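Local atomic coordinates of AztD protein (Citrobacter koseri, PDB entry 6CMK), a protein that acts as a periplasmic zinc chaperone, binding zinc ions and passing one directly to the solute-binding protein AztC of the AztABCD transport system. Residues B[307-312]-B[376-381]; B[313-318]-B[323-328]; B[353-356]-B[361-364]. All coordinates share one frame; numbering follows the deposited sequence.

In the fold
All three contacts belong to two neighbouring blades of the beta propeller. Interaction 2 pairs the middle strands of one blade, interaction 3 pairs the first two strands of the next, and interaction 1 joins the loops 307-312 and 376-381 across the boundary. Their centres are about 10 Å (1 and 2) and about 12 Å (1 and 3, 2 and 3) apart. I362 ties them together: its CD1 lies 3.5 Å from Y314 CZ and 3.8 Å from A377 CA. F380 adds a further link, with CZ 3.6 Å from Q324 N. Interactions 1 and 2 lie away from the zinc sites; the side chain of R354 in interaction 3 is about 11 Å from a zinc ion.

Interaction 1 of 3, residues B[307-312]-B[376-381]; sequences PVRAKF and DATSFK
R309 NE forms a salt bridge with D306 OD2 while lying 3.6 Å from A377 CB, where two blades of the beta propeller adjoin. The other two nitrogens of the guanidinium are held as well: NH2 bonds the carbonyl O of D359, and NH1 bonds OD1 of N360. Anchoring every nitrogen in this way fixes the rotation of the flat group, so that its faces are left to apolar neighbours. Over one of them sits the methyl of A377, 3.5 Å above the plane and displaced toward the rim; R309 CZ is just as near to A377 CB as NE is. V308 CB lies 3.6 Å above the opposite face, again off centre, so the group is sandwiched between a residue of its own loop and one of the facing loop. The side chain gets there by folding: CG lies anti to the carbonyl carbon (chi1 -64°), and the chain then bends at chi2 and again at chi3. Farther back along it, R309 CD brushes T378 CG2 at 4.2 Å. Only 105 Å² is buried in all, and R309 and A377 are still 8.9 Å apart between CA atoms, so a single long side chain spans the gap.

Both loops are shaped from within. R309 to F312 form a type I beta turn, closed by F312 N bonding R309 O at 3.1 Å. In 376-381 an Asx motif holds the start of the loop, where 377-379 have helical backbone angles: D376 OD2 accepts from the backbone N of S379, and a weak bond comes from the N of T378. The S379 bond is 2.8 Å between N and OD2, nearly straight at 168°, and reaches OD2 nearly along its C-O axis.

Interaction 2 of 3, residues B[313-318]-B[323-328]; sequences AYVFTE and NQIDVL
The Y314 and Q324 side chains run side by side from one face of a propeller-blade beta hairpin, Y314 CE1 4.1 Å from Q324 CG, with the ring and amide planes 26° apart. N323 O lies near the ring plane at its edge, and farther out a water sits in plane at the hydroxyl end. That water donates to Y314 OH (2.6 Å) and accepts from Q324 NE2. D306 also bonds Y314 OH, while S333 bonds Q324 OE1.

Antiparallel pairing is established by A313 opposite I325 and V315 opposite N323, both hydrogen-bonded pairs, with Y314 and Q324 the non-hydrogen-bonded pair between. On the other face, A313 CB lies 4.3 Å from I325 CB; V315 CG2 also packs on I325 CG1, though less certainly, since V315 is modelled in two conformers.

The N323 side chain adds to the V315-N323 pair. Its CG is anti to the carbonyl carbon (chi1 -52°), which swings the amide across to the partner strand, between V315 O and T317 OG1. V315 O thus accepts twice, from N323 N at 2.7 Å and from ND2, the latter 45° above the carbonyl plane. S335 bonds N323 OD1, and D319 bonds T317 OG1. In the plane of the N323 amide, ND2 also donates to T317 OG1 at 3.1 Å.

Interaction 3 of 3, residues B[353-356]-B[361-364]; sequences PRIA and KIYV
A356 and Y363 exchange two backbone hydrogen bonds, A356 N to Y363 O and Y363 N to A356 O, each 2.8 Å long and within 17° of straight. This reciprocal pair defines the register of an antiparallel hairpin, strands 355-358 and 361-366, at the start of a propeller blade. R354 folds back on its own loop, NH1 donating to P353 O at 2.9 Å from above the carbonyl plane.

The next pair, I355 with V364, is non-hydrogen-bonded and brings the CA atoms to 4.6 Å. Weaker CA-H...O contacts fill in between: I355 CA lies 3.2 Å from Y363 O, and V364 CA lies 3.4 Å from R354 O.

A356 O also lies in the plane of the Y363 ring, at its edge. The ring extends outward from there, and its OH bonds the backbone O of A53.

On the other face, I355 and I362 run side by side, pointing the same way. In each, CG2 is anti to the backbone N, and these two methyls meet at 3.7 Å. P353 CB touches V364 CG1 at 3.8 Å, one step before R354, whose backbone bonds T365. The R354 side chain packs on strand 392-403, the strand by which the chain's two ends share a blade. Chemically, then, register across 353-356 and 361-364 rests on main-chain bonds, while the side chains that touch do so through methyl and methylene groups.

Interaction 1 of 3, residues B[307-312]-B[376-381]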
ATOM      1  N   PRO B 307       2.556 -12.388  -4.392  1.00 14.54           N
ATOM      2  CA  PRO B 307       2.231 -11.002  -4.028  1.00 16.78           C
ATOM      3  C   PRO B 307       3.136  -9.979  -4.675  1.00 17.74           C
ATOM      4  O   PRO B 307       2.746  -8.809  -4.780  1.00 16.63           O
ATOM      5  CB  PRO B 307       2.403 -10.997  -2.504  1.00 18.54           C
ATOM      6  CG  PRO B 307       3.403 -12.072  -2.234  1.00 22.79           C
ATOM      7  CD  PRO B 307       3.194 -13.121  -3.285  1.00 20.45           C
ATOM      8  N   VAL B 308       4.323 -10.386  -5.110  1.00 13.51           N
ATOM      9  CA  VAL B 308       5.305  -9.485  -5.702  1.00 14.34           C
ATOM     10  C   VAL B 308       5.137  -9.397  -7.214  1.00 16.87           C
ATOM     11  O   VAL B 308       5.156  -8.304  -7.790  1.00 18.12           O
ATOM     12  CB  VAL B 308       6.726  -9.954  -5.310  1.00 13.06           C
ATOM     13  CG1 VAL B 308       7.788  -9.084  -5.979  1.00 22.24           C
ATOM     14  CG2 VAL B 308       6.909  -9.932  -3.807  1.00 14.96           C
ATOM     15  N   ARG B 309       4.999 -10.543  -7.888  1.00 14.14           N
ATOM     16  CA  ARG B 309       4.761 -10.598  -9.329  1.00 16.70           C
ATOM     17  C   ARG B 309       3.273 -10.875  -9.530  1.00 22.12           C
ATOM     18  O   ARG B 309       2.826 -12.019  -9.584  1.00 17.88           O
ATOM     19  CB  ARG B 309       5.648 -11.649  -9.989  1.00 13.82           C
ATOM     20  CG  ARG B 309       7.137 -11.342  -9.877  1.00 20.07           C
ATOM     21  CD  ARG B 309       7.969 -12.612  -9.738  1.00 17.27           C
ATOM     22  NE  ARG B 309       7.801 -13.142  -8.386  1.00 18.31           N
ATOM     23  CZ  ARG B 309       8.532 -12.773  -7.337  1.00 19.18           C
ATOM     24  NH1 ARG B 309       9.538 -11.901  -7.477  1.00 18.44           N
ATOM     25  NH2 ARG B 309       8.273 -13.294  -6.149  1.00 15.84           N
ATOM     26  N   ALA B 310       2.502  -9.800  -9.668  1.00 15.71           N
ATOM     27  CA  ALA B 310       1.048  -9.903  -9.649  1.00 13.94           C
ATOM     28  C   ALA B 310       0.471 -10.739 -10.783  1.00 15.11           C
ATOM     29  O   ALA B 310      -0.674 -11.181 -10.673  1.00 18.07           O
ATOM     30  CB  ALA B 310       0.423  -8.507  -9.713  1.00 26.55           C
ATOM     31  N   LYS B 311       1.197 -10.937 -11.881  1.00 18.68           N
ATOM     32  CA  LYS B 311       0.624 -11.711 -12.970  1.00 22.40           C
ATOM     33  C   LYS B 311       0.638 -13.216 -12.711  1.00 19.71           C
ATOM     34  O   LYS B 311       0.109 -13.961 -13.538  1.00 19.93           O
ATOM     35  CB  LYS B 311       1.364 -11.416 -14.275  1.00 30.63           C
ATOM     36  CG  LYS B 311       2.820 -11.828 -14.293  1.00 63.94           C
ATOM     37  CD  LYS B 311       3.377 -11.890 -15.707  1.00 90.46           C
ATOM     38  CE  LYS B 311       3.214 -10.584 -16.466  1.00 97.74           C
ATOM     39  NZ  LYS B 311       2.760 -10.824 -17.859  1.00 99.38           N
ATOM     40  N   PHE B 312       1.211 -13.679 -11.603  1.00 16.48           N
ATOM     41  CA  PHE B 312       1.436 -15.103 -11.392  1.00 17.26           C
ATOM     42  C   PHE B 312       0.785 -15.598 -10.107  1.00 14.48           C
ATOM     43  O   PHE B 312       0.655 -14.861  -9.122  1.00 14.03           O
ATOM     44  CB  PHE B 312       2.931 -15.418 -11.354  1.00 12.51           C
ATOM     45  CG  PHE B 312       3.604 -15.271 -12.690  1.00 18.40           C
ATOM     46  CD1 PHE B 312       3.226 -16.069 -13.750  1.00 17.20           C
ATOM     47  CD2 PHE B 312       4.600 -14.332 -12.886  1.00 31.06           C
ATOM     48  CE1 PHE B 312       3.825 -15.941 -14.985  1.00 26.46           C
ATOM     49  CE2 PHE B 312       5.208 -14.196 -14.121  1.00 28.19           C
ATOM     50  CZ  PHE B 312       4.819 -15.003 -15.172  1.00 35.16           C
ATOM     51  N   ASP B 376      13.944 -20.071  -7.108  1.00 17.27           N
ATOM     52  CA  ASP B 376      13.952 -18.726  -7.660  1.00 16.10           C
ATOM     53  C   ASP B 376      12.657 -18.507  -8.432  1.00 16.29           C
ATOM     54  O   ASP B 376      12.279 -19.326  -9.275  1.00 18.30           O
ATOM     55  CB  ASP B 376      15.166 -18.536  -8.569  1.00 18.82           C
ATOM     56  CG  ASP B 376      15.195 -17.160  -9.215  1.00 32.72           C
ATOM     57  OD1 ASP B 376      15.572 -16.191  -8.527  1.00 29.38           O
ATOM     58  OD2 ASP B 376      14.827 -17.049 -10.402  1.00 33.39           O
ATOM     59  N   ALA B 377      11.965 -17.402  -8.149  1.00 18.66           N
ATOM     60  CA  ALA B 377      10.614 -17.256  -8.682  1.00 15.69           C
ATOM     61  C   ALA B 377      10.604 -17.087 -10.194  1.00 23.07           C
ATOM     62  O   ALA B 377       9.697 -17.592 -10.866  1.00 28.75           O
ATOM     63  CB  ALA B 377       9.903 -16.072  -8.030  1.00 16.51           C
ATOM     64  N   THR B 378      11.586 -16.388 -10.749  1.00 28.64           N
ATOM     65  CA  THR B 378      11.537 -16.078 -12.171  1.00 28.06           C
ATOM     66  C   THR B 378      12.101 -17.208 -13.021  1.00 27.38           C
ATOM     67  O   THR B 378      11.515 -17.545 -14.056  1.00 30.37           O
ATOM     68  CB  THR B 378      12.274 -14.763 -12.445  1.00 34.51           C
ATOM     69  OG1 THR B 378      13.628 -14.857 -11.993  1.00 45.46           O
ATOM     70  CG2 THR B 378      11.572 -13.607 -11.729  1.00 37.53           C
ATOM     71  N   SER B 379      13.200 -17.828 -12.586  1.00 25.82           N
ATOM     72  CA  SER B 379      13.736 -18.989 -13.291  1.00 25.70           C
ATOM     73  C   SER B 379      12.949 -20.254 -12.980  1.00 30.41           C
ATOM     74  O   SER B 379      12.974 -21.211 -13.762  1.00 25.48           O
ATOM     75  CB  SER B 379      15.207 -19.204 -12.931  1.00 22.87           C
ATOM     76  OG  SER B 379      15.343 -19.826 -11.667  1.00 24.88           O
ATOM     77  N   PHE B 380      12.262 -20.284 -11.841  1.00 25.15           N
ATOM     78  CA  PHE B 380      11.421 -21.415 -11.476  1.00 22.89           C
ATOM     79  C   PHE B 380      12.258 -22.679 -11.317  1.00 25.11           C
ATOM     80  O   PHE B 380      11.851 -23.775 -11.720  1.00 30.94           O
ATOM     81  CB  PHE B 380      10.302 -21.616 -12.497  1.00 31.90           C
ATOM     82  CG  PHE B 380       9.002 -22.056 -11.889  1.00 20.55           C
ATOM     83  CD1 PHE B 380       8.328 -21.236 -11.001  1.00 23.48           C
ATOM     84  CD2 PHE B 380       8.437 -23.275 -12.225  1.00 21.93           C
ATOM     85  CE1 PHE B 380       7.126 -21.630 -10.451  1.00 22.32           C
ATOM     86  CE2 PHE B 380       7.230 -23.669 -11.677  1.00 25.93           C
ATOM     87  CZ  PHE B 380       6.577 -22.848 -10.790  1.00 21.12           C
ATOM     88  N   LYS B 381      13.440 -22.520 -10.717  1.00 21.79           N
ATOM     89  CA  LYS B 381      14.344 -23.622 -10.438  1.00 26.87           C
ATOM     90  C   LYS B 381      14.800 -23.571  -8.987  1.00 22.88           C
ATOM     91  O   LYS B 381      14.947 -22.498  -8.397  1.00 20.80           O
ATOM     92  CB  LYS B 381      15.556 -23.582 -11.365  1.00 34.69           C
ATOM     93  CG  LYS B 381      15.170 -23.432 -12.816  1.00 43.65           C
ATOM     94  CD  LYS B 381      16.333 -23.663 -13.756  1.00 53.12           C
ATOM     95  CE  LYS B 381      15.914 -23.447 -15.203  1.00 65.26           C
ATOM     96  NZ  LYS B 381      14.526 -23.932 -15.472  1.00 74.97           N
TER

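Interaction 2 of 3, residues B[313-318]-B[323-328]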
ATOM      1  N   ALA B 313       0.383 -16.871 -10.137  1.00 15.39           N
ATOM      2  CA  ALA B 313       0.032 -17.637  -8.949  1.00 13.38           C
ATOM      3  C   ALA B 313       0.670 -19.012  -9.094  1.00 15.23           C
ATOM      4  O   ALA B 313       1.200 -19.358 -10.147  1.00 14.99           O
ATOM      5  CB  ALA B 313      -1.481 -17.770  -8.763  1.00 14.22           C
ATOM      6  N   TYR B 314       0.634 -19.797  -8.029  1.00 12.57           N
ATOM      7  CA  TYR B 314       1.250 -21.120  -8.046  1.00 13.67           C
ATOM      8  C   TYR B 314       0.292 -22.170  -7.508  1.00 17.98           C
ATOM      9  O   TYR B 314      -0.416 -21.932  -6.535  1.00 13.18           O
ATOM     10  CB  TYR B 314       2.545 -21.143  -7.221  1.00 13.55           C
ATOM     11  CG  TYR B 314       3.447 -20.029  -7.636  1.00 13.48           C
ATOM     12  CD1 TYR B 314       4.046 -20.039  -8.885  1.00 18.78           C
ATOM     13  CD2 TYR B 314       3.638 -18.933  -6.820  1.00 15.32           C
ATOM     14  CE1 TYR B 314       4.831 -18.988  -9.290  1.00 18.85           C
ATOM     15  CE2 TYR B 314       4.418 -17.884  -7.213  1.00 15.31           C
ATOM     16  CZ  TYR B 314       5.017 -17.919  -8.441  1.00 14.87           C
ATOM     17  OH  TYR B 314       5.794 -16.854  -8.836  1.00 18.02           O
ATOM     18  N   VAL B 315       0.276 -23.330  -8.161  0.67 15.50           N
ATOM     19  CA  VAL B 315      -0.489 -24.486  -7.703  0.67 13.98           C
ATOM     20  C   VAL B 315       0.474 -25.648  -7.536  0.67 14.49           C
ATOM     21  O   VAL B 315       1.300 -25.908  -8.419  0.67 15.82           O
ATOM     22  CB  VAL B 315      -1.611 -24.872  -8.682  0.67 15.04           C
ATOM     23  CG1 VAL B 315      -2.560 -25.873  -8.020  0.67 14.68           C
ATOM     24  CG2 VAL B 315      -2.360 -23.659  -9.174  0.67 18.29           C
ATOM     25  N   PHE B 316       0.371 -26.340  -6.409  1.00 14.72           N
ATOM     26  CA  PHE B 316       1.118 -27.570  -6.194  1.00 15.32           C
ATOM     27  C   PHE B 316       0.173 -28.747  -6.388  1.00 16.29           C
ATOM     28  O   PHE B 316      -0.954 -28.733  -5.887  1.00 15.85           O
ATOM     29  CB  PHE B 316       1.728 -27.614  -4.790  1.00 15.30           C
ATOM     30  CG  PHE B 316       2.790 -28.669  -4.628  1.00 17.49           C
ATOM     31  CD1 PHE B 316       2.464 -29.938  -4.201  1.00 23.06           C
ATOM     32  CD2 PHE B 316       4.109 -28.381  -4.918  1.00 24.67           C
ATOM     33  CE1 PHE B 316       3.439 -30.908  -4.063  1.00 21.79           C
ATOM     34  CE2 PHE B 316       5.088 -29.342  -4.782  1.00 23.62           C
ATOM     35  CZ  PHE B 316       4.751 -30.609  -4.355  1.00 18.14           C
ATOM     36  N   THR B 317       0.628 -29.761  -7.122  1.00 16.62           N
ATOM     37  CA  THR B 317      -0.211 -30.900  -7.463  1.00 17.10           C
ATOM     38  C   THR B 317       0.369 -32.173  -6.855  1.00 17.78           C
ATOM     39  O   THR B 317       1.536 -32.225  -6.458  1.00 17.82           O
ATOM     40  CB  THR B 317      -0.365 -31.045  -8.993  1.00 18.51           C
ATOM     41  OG1 THR B 317       0.900 -30.852  -9.645  1.00 19.76           O
ATOM     42  CG2 THR B 317      -1.369 -30.029  -9.538  1.00 18.63           C
ATOM     43  N   GLU B 318      -0.479 -33.202  -6.779  1.00 18.36           N
ATOM     44  CA  GLU B 318      -0.144 -34.418  -6.047  1.00 19.05           C
ATOM     45  C   GLU B 318       1.036 -35.160  -6.662  1.00 19.57           C
ATOM     46  O   GLU B 318       1.674 -35.957  -5.969  1.00 20.06           O
ATOM     47  CB  GLU B 318      -1.366 -35.332  -5.982  1.00 21.11           C
ATOM     48  CG  GLU B 318      -1.814 -35.841  -7.341  1.00 23.45           C
ATOM     49  CD  GLU B 318      -3.037 -36.726  -7.265  1.00 32.47           C
ATOM     50  OE1 GLU B 318      -3.833 -36.724  -8.231  1.00 28.48           O
ATOM     51  OE2 GLU B 318      -3.204 -37.423  -6.239  1.00 26.60           O
ATOM     52  N   ASN B 323       3.399 -25.713 -10.176  1.00 15.86           N
ATOM     53  CA  ASN B 323       2.945 -25.223 -11.472  1.00 16.20           C
ATOM     54  C   ASN B 323       2.744 -23.716 -11.412  1.00 18.05           C
ATOM     55  O   ASN B 323       2.078 -23.207 -10.507  1.00 15.91           O
ATOM     56  CB  ASN B 323       1.646 -25.906 -11.910  1.00 16.43           C
ATOM     57  CG  ASN B 323       1.727 -27.410 -11.851  1.00 19.63           C
ATOM     58  OD1 ASN B 323       2.016 -28.057 -12.853  1.00 21.46           O
ATOM     59  ND2 ASN B 323       1.452 -27.983 -10.679  1.00 18.80           N
ATOM     60  N   GLN B 324       3.328 -23.016 -12.372  1.00 16.39           N
ATOM     61  CA  GLN B 324       3.201 -21.570 -12.488  1.00 17.79           C
ATOM     62  C   GLN B 324       1.938 -21.241 -13.276  1.00 18.83           C
ATOM     63  O   GLN B 324       1.762 -21.718 -14.403  1.00 20.47           O
ATOM     64  CB  GLN B 324       4.441 -21.007 -13.180  1.00 16.75           C
ATOM     65  CG  GLN B 324       4.456 -19.502 -13.320  1.00 20.24           C
ATOM     66  CD  GLN B 324       5.624 -19.033 -14.167  1.00 26.53           C
ATOM     67  OE1 GLN B 324       5.747 -19.399 -15.337  1.00 23.03           O
ATOM     68  NE2 GLN B 324       6.495 -18.234 -13.573  1.00 25.27           N
ATOM     69  N   ILE B 325       1.055 -20.442 -12.683  1.00 17.95           N
ATOM     70  CA  ILE B 325      -0.158 -19.978 -13.347  1.00 18.31           C
ATOM     71  C   ILE B 325       0.073 -18.565 -13.859  1.00 16.41           C
ATOM     72  O   ILE B 325       0.303 -17.641 -13.070  1.00 17.42           O
ATOM     73  CB  ILE B 325      -1.369 -19.991 -12.405  1.00 16.46           C
ATOM     74  CG1 ILE B 325      -1.559 -21.370 -11.783  1.00 21.25           C
ATOM     75  CG2 ILE B 325      -2.613 -19.535 -13.159  1.00 20.68           C
ATOM     76  CD1 ILE B 325      -1.710 -22.482 -12.797  1.00 35.19           C
ATOM     77  N   ASP B 326      -0.044 -18.395 -15.173  1.00 16.53           N
ATOM     78  CA  ASP B 326      -0.082 -17.070 -15.798  1.00 17.41           C
ATOM     79  C   ASP B 326      -1.540 -16.636 -15.795  1.00 17.03           C
ATOM     80  O   ASP B 326      -2.347 -17.118 -16.596  1.00 21.31           O
ATOM     81  CB  ASP B 326       0.503 -17.118 -17.203  1.00 25.00           C
ATOM     82  CG  ASP B 326       0.512 -15.762 -17.885  1.00 36.65           C
ATOM     83  OD1 ASP B 326      -0.313 -14.890 -17.533  1.00 27.74           O
ATOM     84  OD2 ASP B 326       1.356 -15.570 -18.784  1.00 41.05           O
ATOM     85  N   VAL B 327      -1.877 -15.738 -14.871  1.00 19.57           N
ATOM     86  CA  VAL B 327      -3.272 -15.406 -14.606  1.00 18.59           C
ATOM     87  C   VAL B 327      -3.895 -14.669 -15.786  1.00 17.81           C
ATOM     88  O   VAL B 327      -5.063 -14.888 -16.125  1.00 23.45           O
ATOM     89  CB  VAL B 327      -3.372 -14.595 -13.300  1.00 19.31           C
ATOM     90  CG1 VAL B 327      -4.796 -14.179 -13.022  1.00 25.17           C
ATOM     91  CG2 VAL B 327      -2.843 -15.429 -12.138  1.00 16.19           C
ATOM     92  N   LEU B 328      -3.135 -13.788 -16.432  1.00 21.38           N
ATOM     93  CA  LEU B 328      -3.687 -13.043 -17.561  1.00 25.89           C
ATOM     94  C   LEU B 328      -3.863 -13.919 -18.796  1.00 24.47           C
ATOM     95  O   LEU B 328      -4.823 -13.728 -19.551  1.00 27.53           O
ATOM     96  CB  LEU B 328      -2.801 -11.832 -17.855  1.00 23.09           C
ATOM     97  CG  LEU B 328      -2.853 -10.864 -16.661  1.00 34.66           C
ATOM     98  CD1 LEU B 328      -1.797  -9.775 -16.740  1.00 37.96           C
ATOM     99  CD2 LEU B 328      -4.240 -10.237 -16.535  1.00 32.90           C
TER
HETATM  100  O   HOH W   1       7.032 -16.966 -11.160  1.00 23.68           O
HETATM  101  O   HOH W   2       1.751 -31.216 -12.983  1.00 34.45           O

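Interaction 3 of 3, residues B[353-356]-B[361-364]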
ATOM      1  N   PRO B 353       2.708 -30.902   1.007  1.00 17.67           N
ATOM      2  CA  PRO B 353       3.367 -29.608   0.793  1.00 16.62           C
ATOM      3  C   PRO B 353       2.425 -28.409   0.823  1.00 16.75           C
ATOM      4  O   PRO B 353       1.253 -28.490   0.451  1.00 17.15           O
ATOM      5  CB  PRO B 353       3.995 -29.784  -0.590  1.00 16.72           C
ATOM      6  CG  PRO B 353       4.332 -31.241  -0.622  1.00 18.82           C
ATOM      7  CD  PRO B 353       3.145 -31.902   0.017  1.00 18.76           C
ATOM      8  N   ARG B 354       2.984 -27.276   1.259  1.00 15.98           N
ATOM      9  CA  ARG B 354       2.338 -25.971   1.223  1.00 14.77           C
ATOM     10  C   ARG B 354       3.330 -24.968   0.645  1.00 16.51           C
ATOM     11  O   ARG B 354       4.544 -25.099   0.845  1.00 16.92           O
ATOM     12  CB  ARG B 354       1.878 -25.530   2.630  1.00 14.70           C
ATOM     13  CG  ARG B 354       0.829 -26.467   3.271  1.00 16.18           C
ATOM     14  CD  ARG B 354      -0.466 -26.336   2.492  1.00 16.50           C
ATOM     15  NE  ARG B 354      -1.595 -27.078   3.049  1.00 21.64           N
ATOM     16  CZ  ARG B 354      -2.009 -28.269   2.638  1.00 28.57           C
ATOM     17  NH1 ARG B 354      -1.376 -28.909   1.665  1.00 20.40           N
ATOM     18  NH2 ARG B 354      -3.070 -28.824   3.213  1.00 24.47           N
ATOM     19  N   ILE B 355       2.801 -23.978  -0.092  1.00 13.98           N
ATOM     20  CA  ILE B 355       3.586 -22.968  -0.802  1.00 13.58           C
ATOM     21  C   ILE B 355       3.532 -21.643  -0.049  1.00 17.89           C
ATOM     22  O   ILE B 355       2.467 -21.226   0.422  1.00 16.08           O
ATOM     23  CB  ILE B 355       3.061 -22.739  -2.237  1.00 15.72           C
ATOM     24  CG1 ILE B 355       2.691 -24.028  -2.978  1.00 17.53           C
ATOM     25  CG2 ILE B 355       4.074 -21.940  -3.033  1.00 16.87           C
ATOM     26  CD1 ILE B 355       1.770 -23.746  -4.183  1.00 20.82           C
ATOM     27  N   ALA B 356       4.670 -20.951   0.019  1.00 13.18           N
ATOM     28  CA  ALA B 356       4.710 -19.531   0.366  1.00 13.57           C
ATOM     29  C   ALA B 356       5.636 -18.794  -0.593  1.00 14.11           C
ATOM     30  O   ALA B 356       6.471 -19.394  -1.264  1.00 14.75           O
ATOM     31  CB  ALA B 356       5.184 -19.294   1.809  1.00 16.20           C
ATOM     32  N   LYS B 361      11.651 -15.431  -4.134  1.00 15.45           N
ATOM     33  CA  LYS B 361      11.782 -16.857  -3.896  1.00 14.78           C
ATOM     34  C   LYS B 361      10.426 -17.472  -3.583  1.00 14.02           C
ATOM     35  O   LYS B 361       9.537 -16.831  -3.003  1.00 14.18           O
ATOM     36  CB  LYS B 361      12.746 -17.141  -2.738  1.00 14.41           C
ATOM     37  CG  LYS B 361      14.182 -16.802  -3.050  1.00 18.55           C
ATOM     38  CD  LYS B 361      15.040 -16.881  -1.805  1.00 35.20           C
ATOM     39  CE  LYS B 361      16.520 -16.904  -2.147  1.00 50.32           C
ATOM     40  NZ  LYS B 361      17.355 -17.257  -0.967  1.00 52.05           N
ATOM     41  N   ILE B 362      10.296 -18.736  -3.963  1.00 18.69           N
ATOM     42  CA  ILE B 362       9.138 -19.562  -3.665  1.00 15.57           C
ATOM     43  C   ILE B 362       9.579 -20.669  -2.720  1.00 13.64           C
ATOM     44  O   ILE B 362      10.659 -21.251  -2.889  1.00 15.19           O
ATOM     45  CB  ILE B 362       8.523 -20.157  -4.945  1.00 16.42           C
ATOM     46  CG1 ILE B 362       8.161 -19.045  -5.940  1.00 17.41           C
ATOM     47  CG2 ILE B 362       7.278 -20.969  -4.594  1.00 16.09           C
ATOM     48  CD1 ILE B 362       7.863 -19.576  -7.329  1.00 21.17           C
ATOM     49  N   TYR B 363       8.746 -20.950  -1.723  1.00 13.47           N
ATOM     50  CA  TYR B 363       9.061 -21.896  -0.657  1.00 15.68           C
ATOM     51  C   TYR B 363       8.000 -22.983  -0.627  1.00 14.94           C
ATOM     52  O   TYR B 363       6.802 -22.686  -0.592  1.00 16.78           O
ATOM     53  CB  TYR B 363       9.134 -21.196   0.706  1.00 15.11           C
ATOM     54  CG  TYR B 363      10.168 -20.116   0.748  1.00 13.64           C
ATOM     55  CD1 TYR B 363       9.911 -18.871   0.187  1.00 16.43           C
ATOM     56  CD2 TYR B 363      11.422 -20.348   1.298  1.00 15.35           C
ATOM     57  CE1 TYR B 363      10.868 -17.885   0.186  1.00 16.30           C
ATOM     58  CE2 TYR B 363      12.386 -19.353   1.307  1.00 18.81           C
ATOM     59  CZ  TYR B 363      12.089 -18.123   0.752  1.00 16.71           C
ATOM     60  OH  TYR B 363      13.040 -17.118   0.745  1.00 22.82           O
ATOM     61  N   VAL B 364       8.439 -24.238  -0.635  1.00 16.34           N
ATOM     62  CA  VAL B 364       7.535 -25.380  -0.648  1.00 15.08           C
ATOM     63  C   VAL B 364       7.935 -26.293   0.497  1.00 15.66           C
ATOM     64  O   VAL B 364       9.063 -26.798   0.523  1.00 18.33           O
ATOM     65  CB  VAL B 364       7.580 -26.142  -1.986  1.00 16.57           C
ATOM     66  CG1 VAL B 364       6.647 -27.350  -1.930  1.00 18.86           C
ATOM     67  CG2 VAL B 364       7.201 -25.229  -3.144  1.00 17.59           C
TER